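Local coordinates for protein putative esterase (Sulfolobus solfataricus P2, PDB 2RAU) that is probably a lipase or esterase of the alpha/beta-hydrolase clan and binds calcium ions, at residues Glu4-Val9 and Lys131-Phe136; Ala13-Asn18 and Gln65-Ser70; Ile99-His104 and Glu151-Ile156; Arg145-Gly150 and Leu347-Gln352; Ser245-Val248 and Asn253-Asp256. One frame throughout, in Å; residues are numbered along the deposited sequence.

The centre of interaction 3 lies about 5 Å from that of the chain, at a probable nucleophile elbow, and interactions 1, 2 and 4 join other layers to the same sheet. Interaction 1 touches interaction 3 through V133 CG2 and I99 CD1, 3.8 Å apart, and interaction 4 through V134 CG2 and I146 CD1 at 3.9 Å. L66 CD1 of interaction 2 reaches E151 OE1 of interaction 3 at 3.6 Å. Strand 146-151 of interaction 4 runs into the elbow. Interaction 5 stands apart, its nearest atoms about 11 Å from those of interaction 2. A bound calcium ion lies about 14 Å from the F136 side chain and about 13 Å from that of Y147.

Interaction 1 of 5, residues Glu4-Val9 and Lys131-Phe136; sequences EEWKIV and KEVVSF
W6 brings residues 4-9 against the helical residues 131-136, setting its indole against E132, V133 and F136. Starting from the backbone, its CB is already in contact with the F136 ring. At the five-membered ring W6 CD1 and F136 CD2 come within 3.4 Å. F136 turns its edge toward this face of the indole, an edge-to-face pair with centroids of the W6 five-membered ring and the F136 ring 4.7 Å apart and planes at 58°. F136 is swung to that position with CG anti to its backbone N (chi1 -179°).

At the indole N-H the contact becomes polar but indirect. A water in the indole plane accepts from W6 NE1 at 3.0 Å and donates to E132 O at 2.7 Å and to E132 OE1 at 2.8 Å. The bend of E132 at chi2 (-56°) folds the carboxylate back so that it and the carbonyl of the same residue hold one water. The water thus satisfies the indole N-H, which makes no direct bond to E132 O. Farther along the indole, the six-membered ring ends on a methyl, W6 CH2 lying 3.7 Å from V133 CG2.

Farther along the chain, strand 7-11 pairs antiparallel with strand 21-29, K7 and V9 making backbone hydrogen bonds with K27 and I25. The indole thus sits where the N-terminal part of the sheet meets helix 123-141: W26 and M28 of strand 21-29 and I38 and L40 of strand 37-45 touch it as well, while V133 and F136 also rest on L40.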
# COMPACT_ATOMS: atom_id res chain seq x y z
N GLU A 4 10.55 -21.83 -8.44
CA GLU A 4 9.50 -22.56 -7.69
C GLU A 4 9.19 -22.13 -6.20
O GLU A 4 8.01 -22.10 -5.82
CB GLU A 4 9.79 -24.10 -7.77
CG GLU A 4 9.36 -24.83 -9.07
N GLU A 5 10.20 -21.79 -5.39
CA GLU A 5 10.07 -21.74 -3.92
C GLU A 5 10.32 -20.39 -3.19
O GLU A 5 11.07 -19.53 -3.67
CB GLU A 5 11.05 -22.79 -3.36
CG GLU A 5 10.99 -23.11 -1.86
N TRP A 6 9.73 -20.26 -2.00
CA TRP A 6 9.92 -19.11 -1.14
C TRP A 6 11.19 -19.40 -0.41
O TRP A 6 11.36 -20.51 0.07
CB TRP A 6 8.80 -18.99 -0.14
CG TRP A 6 7.57 -18.47 -0.74
CD1 TRP A 6 6.46 -19.17 -1.06
CD2 TRP A 6 7.30 -17.11 -1.05
NE1 TRP A 6 5.52 -18.32 -1.59
CE2 TRP A 6 6.00 -17.05 -1.59
CE3 TRP A 6 8.03 -15.93 -0.93
CZ2 TRP A 6 5.43 -15.86 -2.02
CZ3 TRP A 6 7.48 -14.75 -1.40
CH2 TRP A 6 6.18 -14.72 -1.92
N LYS A 7 12.10 -18.46 -0.39
CA LYS A 7 13.36 -18.60 0.30
C LYS A 7 13.46 -17.53 1.38
O LYS A 7 13.17 -16.36 1.14
CB LYS A 7 14.49 -18.42 -0.69
CG LYS A 7 14.38 -19.49 -1.77
CD LYS A 7 15.56 -19.49 -2.66
CE LYS A 7 15.57 -20.73 -3.54
NZ LYS A 7 16.71 -20.57 -4.52
N ILE A 8 13.90 -17.93 2.57
CA ILE A 8 14.01 -17.00 3.66
C ILE A 8 15.19 -16.10 3.40
O ILE A 8 16.25 -16.55 3.01
CB ILE A 8 14.09 -17.70 5.04
CG1 ILE A 8 13.99 -16.69 6.19
CG2 ILE A 8 15.37 -18.42 5.21
CD1 ILE A 8 12.63 -16.52 6.77
N VAL A 9 14.97 -14.80 3.57
CA VAL A 9 16.02 -13.80 3.43
C VAL A 9 16.31 -13.02 4.72
O VAL A 9 17.39 -12.52 4.89
CB VAL A 9 15.76 -12.88 2.20
CG1 VAL A 9 15.74 -13.71 0.93
CG2 VAL A 9 14.51 -12.16 2.34
N LYS A 131 -1.78 -14.55 -4.92
CA LYS A 131 -2.10 -15.95 -4.70
C LYS A 131 -0.94 -16.78 -4.09
O LYS A 131 -1.14 -17.59 -3.16
CB LYS A 131 -2.64 -16.61 -5.99
CG LYS A 131 -2.89 -18.13 -5.91
CD LYS A 131 -3.81 -18.64 -4.78
CE LYS A 131 -5.21 -18.97 -5.21
NZ LYS A 131 -6.00 -19.58 -4.10
N GLU A 132 0.26 -16.60 -4.63
CA GLU A 132 1.44 -17.26 -4.07
C GLU A 132 1.66 -16.89 -2.61
O GLU A 132 2.07 -17.74 -1.81
CB GLU A 132 2.70 -16.90 -4.87
CG GLU A 132 2.82 -17.44 -6.25
CD GLU A 132 2.70 -18.95 -6.34
OE1 GLU A 132 3.20 -19.68 -5.47
OE2 GLU A 132 2.06 -19.38 -7.28
N VAL A 133 1.46 -15.62 -2.27
CA VAL A 133 1.62 -15.17 -0.88
C VAL A 133 0.51 -15.80 0.01
O VAL A 133 0.78 -16.27 1.12
CB VAL A 133 1.61 -13.63 -0.83
CG1 VAL A 133 1.28 -13.13 0.54
CG2 VAL A 133 2.93 -13.06 -1.40
N VAL A 134 -0.74 -15.78 -0.45
CA VAL A 134 -1.85 -16.34 0.31
C VAL A 134 -1.65 -17.83 0.60
O VAL A 134 -1.89 -18.28 1.71
CB VAL A 134 -3.23 -16.08 -0.40
CG1 VAL A 134 -4.36 -16.94 0.21
CG2 VAL A 134 -3.56 -14.54 -0.41
N SER A 135 -1.22 -18.58 -0.40
CA SER A 135 -0.96 -20.01 -0.24
C SER A 135 0.11 -20.25 0.84
O SER A 135 -0.02 -21.12 1.69
CB SER A 135 -0.53 -20.61 -1.58
OG SER A 135 -1.56 -20.49 -2.55
N PHE A 136 1.18 -19.46 0.79
CA PHE A 136 2.24 -19.55 1.78
C PHE A 136 1.72 -19.23 3.20
O PHE A 136 2.06 -19.91 4.21
CB PHE A 136 3.35 -18.55 1.44
CG PHE A 136 4.51 -18.57 2.39
CD1 PHE A 136 4.51 -17.80 3.53
CD2 PHE A 136 5.56 -19.43 2.18
CE1 PHE A 136 5.57 -17.85 4.44
CE2 PHE A 136 6.61 -19.48 3.08
CZ PHE A 136 6.61 -18.68 4.20
O HOH W 1 3.26 -19.93 -2.72

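Interaction 2 of 5, residues Ala13-Asn18 and Gln65-Ser70; sequences APILGN and QLVTIS
I15 and L16 meet V67 and T68 where an antiparallel strand of the N-terminal sheet region packs on the short helix 63-68 of an alpha/beta-hydrolase fold. I15 opens a type II beta turn that ends at N18.

The tight part is buried and joins methyl to methyl. I15 CD1 touches V67 CG1 at 3.7 Å, the two side chains crossing at about a right angle. The I15 chain is extended beyond CG1 (chi2 176°), which carries its end methyl to the valine. V43 of strand 37-45 and E23 of strand 21-29 touch both of these residues, so the pair is enclosed by the sheet, and L87 of helix 85-91 packs on I15 as well.

Toward the turn the contact is more open to solvent: L16 is only partly buried. One approach here is looser, the methyls I15 CG2 and T68 CG2 being 4.2 Å apart. The L16 side chain does not start out toward the helix, yet its end gets there: with CG between the backbone N and the carbonyl carbon (chi1 77°), CD2 comes to 3.7 Å from T68 CG2. P79 touches L16 too. G17, at the outer corner of the turn, is exposed and adopts a positive phi.

Polar groups serve each segment separately. N18 closes the turn with a backbone bond to I15 O, and its amide ND2 bonds L16 O at 3.0 Å and also P79 O. T68 presents its methyl to the turn, while its hydroxyl is directed elsewhere: T68 OG1 lies 2.6 Å from S70 OG, which is also hydrogen-bonded to E64 OE2.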
# COMPACT_ATOMS: atom_id res chain seq x y z
N ALA A 13 14.02 -11.08 12.83
CA ALA A 13 14.71 -9.84 13.01
C ALA A 13 13.85 -8.80 13.76
O ALA A 13 12.81 -8.37 13.26
CB ALA A 13 15.11 -9.30 11.66
N PRO A 14 14.31 -8.34 14.94
CA PRO A 14 13.61 -7.23 15.62
C PRO A 14 13.44 -5.96 14.77
O PRO A 14 14.28 -5.61 13.95
CB PRO A 14 14.46 -6.98 16.88
CG PRO A 14 15.06 -8.29 17.17
CD PRO A 14 15.40 -8.86 15.78
N ILE A 15 12.30 -5.32 14.91
CA ILE A 15 11.95 -4.15 14.09
C ILE A 15 12.48 -2.90 14.80
O ILE A 15 12.32 -2.76 16.00
CB ILE A 15 10.43 -4.11 13.84
CG1 ILE A 15 10.03 -5.36 13.03
CG2 ILE A 15 10.03 -2.78 13.22
CD1 ILE A 15 8.54 -5.57 12.76
N LEU A 16 13.17 -2.04 14.07
CA LEU A 16 13.73 -0.84 14.68
C LEU A 16 12.65 -0.05 15.40
O LEU A 16 11.56 0.14 14.87
CB LEU A 16 14.44 0.04 13.66
CG LEU A 16 13.70 0.95 12.68
CD1 LEU A 16 14.67 1.99 12.04
CD2 LEU A 16 12.90 0.14 11.60
N GLY A 17 12.97 0.34 16.64
CA GLY A 17 12.07 1.10 17.49
C GLY A 17 10.92 0.32 18.08
O GLY A 17 10.10 0.88 18.80
N ASN A 18 10.85 -0.97 17.77
CA ASN A 18 9.74 -1.82 18.18
C ASN A 18 10.30 -3.18 18.47
O ASN A 18 10.00 -4.15 17.78
CB ASN A 18 8.72 -1.89 17.05
CG ASN A 18 8.08 -0.56 16.75
OD1 ASN A 18 7.08 -0.23 17.35
ND2 ASN A 18 8.69 0.25 15.84
N GLN A 65 7.86 -0.84 3.01
CA GLN A 65 7.38 0.45 3.43
C GLN A 65 6.40 0.33 4.58
O GLN A 65 6.47 1.12 5.53
CB GLN A 65 6.74 1.22 2.29
CG GLN A 65 6.50 2.68 2.63
CD GLN A 65 5.88 3.44 1.51
OE1 GLN A 65 4.96 2.97 0.83
NE2 GLN A 65 6.38 4.65 1.31
N LEU A 66 5.51 -0.66 4.49
CA LEU A 66 4.46 -0.87 5.48
C LEU A 66 4.93 -1.34 6.83
O LEU A 66 4.20 -1.21 7.82
CB LEU A 66 3.38 -1.80 4.93
CG LEU A 66 2.18 -1.15 4.25
CD1 LEU A 66 2.43 0.12 3.44
CD2 LEU A 66 1.29 -2.10 3.57
N VAL A 67 6.14 -1.89 6.87
CA VAL A 67 6.72 -2.36 8.12
C VAL A 67 7.75 -1.37 8.64
O VAL A 67 7.68 -0.96 9.77
CB VAL A 67 7.43 -3.77 7.94
CG1 VAL A 67 8.05 -4.31 9.28
CG2 VAL A 67 6.51 -4.81 7.26
N THR A 68 8.72 -1.01 7.82
CA THR A 68 9.82 -0.20 8.30
C THR A 68 9.99 1.18 7.63
O THR A 68 10.94 1.90 7.95
CB THR A 68 11.17 -0.99 8.25
OG1 THR A 68 11.34 -1.51 6.94
CG2 THR A 68 11.22 -2.15 9.27
N ILE A 69 9.07 1.59 6.76
CA ILE A 69 9.13 2.91 6.15
C ILE A 69 10.51 3.11 5.52
O ILE A 69 11.18 4.13 5.71
CB ILE A 69 8.74 4.05 7.13
CG1 ILE A 69 7.64 3.55 8.14
CG2 ILE A 69 8.17 5.27 6.37
CD1 ILE A 69 7.20 4.56 9.18
N SER A 70 10.91 2.08 4.78
CA SER A 70 12.19 2.01 4.14
C SER A 70 12.09 1.44 2.72
O SER A 70 11.04 0.87 2.33
CB SER A 70 13.12 1.19 5.04
OG SER A 70 12.75 -0.18 5.20

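Interaction 3 of 5, residues Ile99-His104 and Glu151-Ile156; sequences IDYRTH and ESFGGI
Y101 and F153 make the main van der Waals contact. The tyrosine, with CG anti to its carbonyl carbon (chi1 -60°), extends its phenol end to the rim of the phenylalanine: Y101 OH lies 3.9 Å from F153 CE2, in the plane of the F153 ring. The apolar approach is from Y101 CZ, 4.2 Å from F153 CE2; the phenol end meets the edge of the F153 ring, and the side chains cross obliquely. G154 CA comes next, 4.3 Å from Y101 OH.

No hydrogen bond joins the two segments. The buried phenol is satisfied by P57 O, while S152 OG bonds H329 NE2. Within residues 151-156, G154 N bonds E151 O at 2.9 Å and G155 N bonds S152 O at 2.8 Å, bonds three residues apart at the turn that leads into helix 153-169.

Steric limits shape that turn. A side chain on G154 would be pressed against E151 N, and one on G155 against S152 O. S152 itself has a positive phi (60°) in a strained conformation.

A strand, a serine at a sharp turn and a helix, in a G-x-S-x-G sequence, are consistent with the nucleophile elbow of alpha/beta hydrolases, with S152 as the probable nucleophile.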
# COMPACT_ATOMS: atom_id res chain seq x y z
N ILE A 99 3.15 -7.80 1.26
CA ILE A 99 3.81 -8.20 0.01
C ILE A 99 4.57 -7.04 -0.63
O ILE A 99 4.09 -5.88 -0.62
CB ILE A 99 2.73 -8.74 -0.99
CG1 ILE A 99 3.38 -9.19 -2.30
CG2 ILE A 99 1.62 -7.70 -1.24
CD1 ILE A 99 2.40 -9.91 -3.37
N ASP A 100 5.79 -7.36 -1.09
CA ASP A 100 6.57 -6.54 -1.97
C ASP A 100 6.24 -6.99 -3.40
O ASP A 100 6.51 -8.13 -3.79
CB ASP A 100 8.04 -6.65 -1.74
CG ASP A 100 8.46 -6.23 -0.35
OD1 ASP A 100 7.92 -5.23 0.15
OD2 ASP A 100 9.39 -6.83 0.21
N TYR A 101 5.59 -6.12 -4.15
CA TYR A 101 5.26 -6.39 -5.53
C TYR A 101 6.54 -6.35 -6.34
O TYR A 101 7.57 -5.89 -5.86
CB TYR A 101 4.38 -5.30 -6.08
CG TYR A 101 3.06 -5.11 -5.38
CD1 TYR A 101 2.17 -6.18 -5.21
CD2 TYR A 101 2.68 -3.86 -4.94
CE1 TYR A 101 0.93 -5.99 -4.60
CE2 TYR A 101 1.45 -3.65 -4.34
CZ TYR A 101 0.57 -4.71 -4.18
OH TYR A 101 -0.65 -4.45 -3.58
N ARG A 102 6.45 -6.75 -7.61
CA ARG A 102 7.61 -6.76 -8.51
C ARG A 102 8.27 -5.39 -8.67
O ARG A 102 9.48 -5.28 -8.96
CB ARG A 102 7.23 -7.36 -9.87
CG ARG A 102 6.67 -8.78 -9.76
CD ARG A 102 6.38 -9.35 -11.10
NE ARG A 102 5.59 -10.57 -10.98
CZ ARG A 102 5.61 -11.59 -11.83
NH1 ARG A 102 6.39 -11.61 -12.89
NH2 ARG A 102 4.85 -12.62 -11.59
N THR A 103 7.46 -4.35 -8.51
CA THR A 103 7.89 -2.94 -8.54
C THR A 103 8.98 -2.66 -7.51
O THR A 103 9.81 -1.78 -7.68
CB THR A 103 6.68 -2.00 -8.31
OG1 THR A 103 5.95 -2.49 -7.17
CG2 THR A 103 5.85 -1.89 -9.58
N HIS A 104 9.03 -3.49 -6.45
CA HIS A 104 10.01 -3.33 -5.43
C HIS A 104 11.42 -3.82 -5.81
O HIS A 104 12.34 -3.68 -5.01
CB HIS A 104 9.58 -3.99 -4.14
CG HIS A 104 10.25 -3.45 -2.93
ND1 HIS A 104 10.35 -2.08 -2.66
CD2 HIS A 104 10.81 -4.08 -1.87
CE1 HIS A 104 10.97 -1.92 -1.50
NE2 HIS A 104 11.25 -3.12 -1.00
N GLU A 151 -4.62 -1.03 0.99
CA GLU A 151 -4.48 0.44 1.05
C GLU A 151 -4.50 1.02 -0.34
O GLU A 151 -3.66 0.70 -1.16
CB GLU A 151 -3.15 0.82 1.73
CG GLU A 151 -2.99 0.24 3.12
CD GLU A 151 -1.75 0.72 3.86
OE1 GLU A 151 -0.88 1.40 3.24
OE2 GLU A 151 -1.65 0.40 5.07
N SER A 152 -5.47 1.91 -0.61
CA SER A 152 -5.54 2.63 -1.87
C SER A 152 -5.69 1.61 -3.06
O SER A 152 -6.62 0.82 -3.03
CB SER A 152 -4.30 3.55 -1.96
OG SER A 152 -4.50 4.55 -2.91
N PHE A 153 -4.79 1.62 -4.06
CA PHE A 153 -4.74 0.58 -5.10
C PHE A 153 -4.86 -0.84 -4.50
O PHE A 153 -5.50 -1.72 -5.05
CB PHE A 153 -3.42 0.62 -5.89
CG PHE A 153 -3.16 -0.63 -6.65
CD1 PHE A 153 -3.72 -0.84 -7.89
CD2 PHE A 153 -2.41 -1.67 -6.08
CE1 PHE A 153 -3.49 -2.03 -8.58
CE2 PHE A 153 -2.19 -2.88 -6.79
CZ PHE A 153 -2.77 -3.06 -8.01
N GLY A 154 -4.21 -1.07 -3.38
CA GLY A 154 -4.30 -2.37 -2.71
C GLY A 154 -5.69 -2.78 -2.32
O GLY A 154 -5.98 -3.96 -2.19
N GLY A 155 -6.58 -1.81 -2.11
CA GLY A 155 -7.99 -2.10 -1.86
C GLY A 155 -8.73 -2.64 -3.09
O GLY A 155 -9.53 -3.56 -2.99
N ILE A 156 -8.42 -2.07 -4.25
CA ILE A 156 -8.91 -2.58 -5.54
C ILE A 156 -8.36 -3.99 -5.76
O ILE A 156 -9.09 -4.88 -6.16
CB ILE A 156 -8.49 -1.65 -6.75
CG1 ILE A 156 -9.06 -0.23 -6.59
CG2 ILE A 156 -9.04 -2.20 -8.03
CD1 ILE A 156 -8.41 0.90 -7.47

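Interaction 4 of 5, residues Arg145-Gly150 and Leu347-Gln352; sequences RIYLAG and LKWLSQ
L350 sets one methyl squarely on the ring of Y147. L350 CD2 stands 3.5 Å from the centroid of the Y147 ring and only 8° off the ring normal, a CH-pi contact over the centre of the face. All six ring carbons are therefore within reach of that one methyl, Y147 CG and CD1 being nearest, both 3.6 Å from L350 CD2. The two side chains slide past each other in opposite directions, the leucine heading for the sheet and the phenol coming away from it. L350 does not start toward the strand, but with CG anti to its carbonyl carbon (chi1 -70°) and an extended chi2 its end is brought over the ring.

This is the outer layer of the alpha/beta-hydrolase sandwich: the C-terminal helix 338-353 lies against strand 146-151, an inner strand of the sheet that pairs in parallel with strands 52-56 and 170-176. With only a methyl at Y147, as in alanine, L350 CD2 would probably lose the ring face it rests on and a gap would open between helix and sheet.

W349 adds a looser second contact, coming obliquely to the tyrosine with W349 CZ3 4.4 Å from Y147 CD1. Its end reaches toward the strand, and it also touches I174 of strand 170-176 and P296. K171 and D51 border the tyrosine, and L89 of helix 85-91 touches L350. On the side of the helix turned from the strand, S351 OG hydrogen-bonds K348 O at 2.6 Å, tilted 21° from the carbonyl plane.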
# COMPACT_ATOMS: atom_id res chain seq x y z
N ARG A 145 -8.56 -19.66 5.79
CA ARG A 145 -8.94 -18.41 5.14
C ARG A 145 -8.32 -17.28 5.94
O ARG A 145 -8.06 -17.41 7.14
CB ARG A 145 -10.45 -18.24 5.08
CG ARG A 145 -11.19 -19.35 4.32
CD ARG A 145 -12.68 -19.21 4.49
NE ARG A 145 -13.31 -18.38 3.46
CZ ARG A 145 -14.54 -17.87 3.57
NH1 ARG A 145 -15.26 -18.06 4.66
NH2 ARG A 145 -15.05 -17.16 2.58
N ILE A 146 -8.08 -16.16 5.28
CA ILE A 146 -7.43 -15.02 5.91
C ILE A 146 -8.24 -13.71 5.84
O ILE A 146 -9.22 -13.58 5.09
CB ILE A 146 -6.01 -14.80 5.31
CG1 ILE A 146 -6.10 -14.26 3.89
CG2 ILE A 146 -5.11 -16.10 5.30
CD1 ILE A 146 -4.74 -13.92 3.30
N TYR A 147 -7.81 -12.76 6.67
CA TYR A 147 -8.27 -11.39 6.61
C TYR A 147 -7.39 -10.70 5.59
O TYR A 147 -6.17 -10.81 5.63
CB TYR A 147 -8.18 -10.70 7.95
CG TYR A 147 -9.06 -11.28 9.00
CD1 TYR A 147 -10.42 -11.14 8.91
CD2 TYR A 147 -8.54 -11.97 10.07
CE1 TYR A 147 -11.24 -11.66 9.85
CE2 TYR A 147 -9.34 -12.49 11.03
CZ TYR A 147 -10.72 -12.34 10.92
OH TYR A 147 -11.57 -12.85 11.88
N LEU A 148 -8.02 -10.01 4.65
CA LEU A 148 -7.30 -9.34 3.58
C LEU A 148 -7.61 -7.84 3.63
O LEU A 148 -8.76 -7.41 3.52
CB LEU A 148 -7.72 -9.89 2.22
CG LEU A 148 -6.98 -9.36 0.99
CD1 LEU A 148 -5.52 -9.70 1.13
CD2 LEU A 148 -7.57 -9.93 -0.27
N ALA A 149 -6.55 -7.05 3.77
CA ALA A 149 -6.65 -5.60 3.85
C ALA A 149 -5.93 -5.04 2.66
O ALA A 149 -4.99 -5.64 2.13
CB ALA A 149 -6.05 -5.08 5.15
N GLY A 150 -6.35 -3.85 2.27
CA GLY A 150 -5.78 -3.15 1.14
C GLY A 150 -5.76 -1.65 1.33
O GLY A 150 -6.74 -1.07 1.78
N LEU A 347 -8.96 -3.15 14.65
CA LEU A 347 -8.79 -4.17 15.68
C LEU A 347 -10.13 -4.57 16.30
O LEU A 347 -10.39 -5.73 16.50
CB LEU A 347 -7.86 -3.67 16.79
CG LEU A 347 -7.43 -4.66 17.90
CD1 LEU A 347 -6.63 -5.78 17.29
CD2 LEU A 347 -6.65 -3.95 19.05
N LYS A 348 -10.96 -3.59 16.61
CA LYS A 348 -12.23 -3.86 17.24
C LYS A 348 -13.12 -4.65 16.27
O LYS A 348 -13.83 -5.58 16.67
CB LYS A 348 -12.89 -2.55 17.66
CG LYS A 348 -14.24 -2.71 18.26
CD LYS A 348 -14.82 -1.35 18.65
N TRP A 349 -13.11 -4.24 15.01
CA TRP A 349 -13.86 -4.95 13.98
C TRP A 349 -13.40 -6.41 13.88
O TRP A 349 -14.23 -7.31 13.83
CB TRP A 349 -13.71 -4.25 12.63
CG TRP A 349 -14.46 -4.91 11.55
CD1 TRP A 349 -15.76 -4.74 11.25
CD2 TRP A 349 -13.95 -5.87 10.61
NE1 TRP A 349 -16.11 -5.52 10.18
CE2 TRP A 349 -15.00 -6.21 9.75
CE3 TRP A 349 -12.69 -6.42 10.38
CZ2 TRP A 349 -14.85 -7.14 8.70
CZ3 TRP A 349 -12.54 -7.35 9.35
CH2 TRP A 349 -13.60 -7.68 8.51
N LEU A 350 -12.08 -6.63 13.84
CA LEU A 350 -11.54 -8.00 13.84
C LEU A 350 -11.99 -8.81 15.06
O LEU A 350 -12.28 -10.00 14.93
CB LEU A 350 -10.01 -8.01 13.76
CG LEU A 350 -9.39 -7.58 12.45
CD1 LEU A 350 -7.89 -7.23 12.63
CD2 LEU A 350 -9.64 -8.63 11.36
N SER A 351 -12.07 -8.18 16.23
CA SER A 351 -12.47 -8.88 17.46
C SER A 351 -13.95 -9.30 17.39
O SER A 351 -14.36 -10.25 18.05
CB SER A 351 -12.25 -7.97 18.66
OG SER A 351 -13.31 -7.02 18.83
N GLN A 352 -14.73 -8.58 16.58
CA GLN A 352 -16.15 -8.88 16.38
C GLN A 352 -16.36 -10.03 15.43
O GLN A 352 -17.47 -10.56 15.35
CB GLN A 352 -16.88 -7.66 15.84
CG GLN A 352 -17.01 -6.60 16.88
CD GLN A 352 -17.41 -5.21 16.36
OE1 GLN A 352 -17.42 -4.93 15.15
NE2 GLN A 352 -17.71 -4.34 17.29

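Interaction 5 of 5, residues Ser245-Val248 and Asn253-Asp256; sequences SLYV and NPYD
Y247 and Y255 form a T-shaped (edge-to-face) pair where the chain leaves helix 238-248 and a loop doubles back on the helix's last turn. This helix belongs to the insertion between sheet strands 170-176 and 297-302 of the alpha/beta-hydrolase fold. Y247 offers the face and Y255 the edge: ring centroids are 4.9 Å apart and the planes stand at 76°. Y255 CE2 sits 3.6 Å from Y247 CG, off-centre over the ring, toward its rim. With CG anti to the backbone N (chi1 178°), Y247 lays its ring alongside the returning loop.

P254 fills in beside the pair. Its CD is 3.7 Å from Y247 CD1, approaching obliquely, while its CB lies over the centre of the Y255 ring face. The proline thus touches both tyrosines. The phenol of Y255 is hydrogen-bonded to D244 OD1, one turn earlier in the helix. A serine in place of Y247 would probably leave the Y255 edge without its partner face and P254 CD without its neighbour.

N253 runs side by side with Y247 and bonds G326 O through ND2. Its OD1 closes a weak Asx turn, accepting from Y255 N at 3.3 Å and, also weakly, from D256 N at 3.4 Å.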
# COMPACT_ATOMS: atom_id res chain seq x y z
N SER A 245 1.48 20.92 -1.27
CA SER A 245 1.26 20.10 -2.47
C SER A 245 0.45 18.85 -2.12
O SER A 245 -0.39 18.41 -2.92
CB SER A 245 2.56 19.73 -3.19
OG SER A 245 3.32 18.76 -2.49
N LEU A 246 0.69 18.28 -0.93
CA LEU A 246 -0.11 17.16 -0.44
C LEU A 246 -1.56 17.58 -0.12
O LEU A 246 -2.49 16.85 -0.36
CB LEU A 246 0.53 16.54 0.81
CG LEU A 246 1.91 15.88 0.52
CD1 LEU A 246 2.60 15.38 1.80
CD2 LEU A 246 1.84 14.76 -0.55
N TYR A 247 -1.74 18.77 0.43
CA TYR A 247 -3.05 19.28 0.72
C TYR A 247 -3.89 19.45 -0.52
O TYR A 247 -5.05 19.06 -0.55
CB TYR A 247 -2.94 20.60 1.44
CG TYR A 247 -4.24 21.27 1.77
CD1 TYR A 247 -5.07 20.80 2.80
CD2 TYR A 247 -4.63 22.42 1.10
CE1 TYR A 247 -6.20 21.44 3.11
CE2 TYR A 247 -5.74 23.05 1.40
CZ TYR A 247 -6.55 22.54 2.40
OH TYR A 247 -7.68 23.22 2.71
N VAL A 248 -3.29 20.07 -1.53
CA VAL A 248 -3.98 20.41 -2.77
C VAL A 248 -4.47 19.15 -3.51
O VAL A 248 -5.52 19.20 -4.09
CB VAL A 248 -3.07 21.31 -3.62
CG1 VAL A 248 -3.45 21.31 -5.04
CG2 VAL A 248 -3.10 22.72 -3.06
N ASN A 253 -4.06 16.80 5.42
CA ASN A 253 -4.68 17.99 6.03
C ASN A 253 -3.70 18.58 7.06
O ASN A 253 -3.85 18.30 8.24
CB ASN A 253 -6.02 17.69 6.72
CG ASN A 253 -6.81 18.91 7.03
OD1 ASN A 253 -6.29 20.03 6.92
ND2 ASN A 253 -8.10 18.73 7.40
N PRO A 254 -2.72 19.41 6.60
CA PRO A 254 -1.79 20.00 7.52
C PRO A 254 -2.35 21.08 8.41
O PRO A 254 -1.63 21.51 9.32
CB PRO A 254 -0.76 20.63 6.59
CG PRO A 254 -0.99 20.01 5.20
CD PRO A 254 -2.44 19.80 5.21
N TYR A 255 -3.58 21.56 8.15
CA TYR A 255 -4.07 22.82 8.75
C TYR A 255 -5.12 22.67 9.83
O TYR A 255 -5.42 23.65 10.53
CB TYR A 255 -4.57 23.78 7.64
CG TYR A 255 -3.54 23.87 6.52
CD1 TYR A 255 -2.25 24.32 6.79
CD2 TYR A 255 -3.83 23.47 5.21
CE1 TYR A 255 -1.32 24.37 5.85
CE2 TYR A 255 -2.86 23.54 4.23
CZ TYR A 255 -1.61 23.99 4.57
OH TYR A 255 -0.60 24.06 3.63
N ASP A 256 -5.68 21.46 9.92
CA ASP A 256 -6.69 21.16 10.89
C ASP A 256 -6.67 19.66 11.07
O ASP A 256 -5.98 18.96 10.37
CB ASP A 256 -8.05 21.65 10.40
CG ASP A 256 -9.05 21.85 11.52
OD1 ASP A 256 -8.79 21.45 12.68
OD2 ASP A 256 -10.11 22.40 11.22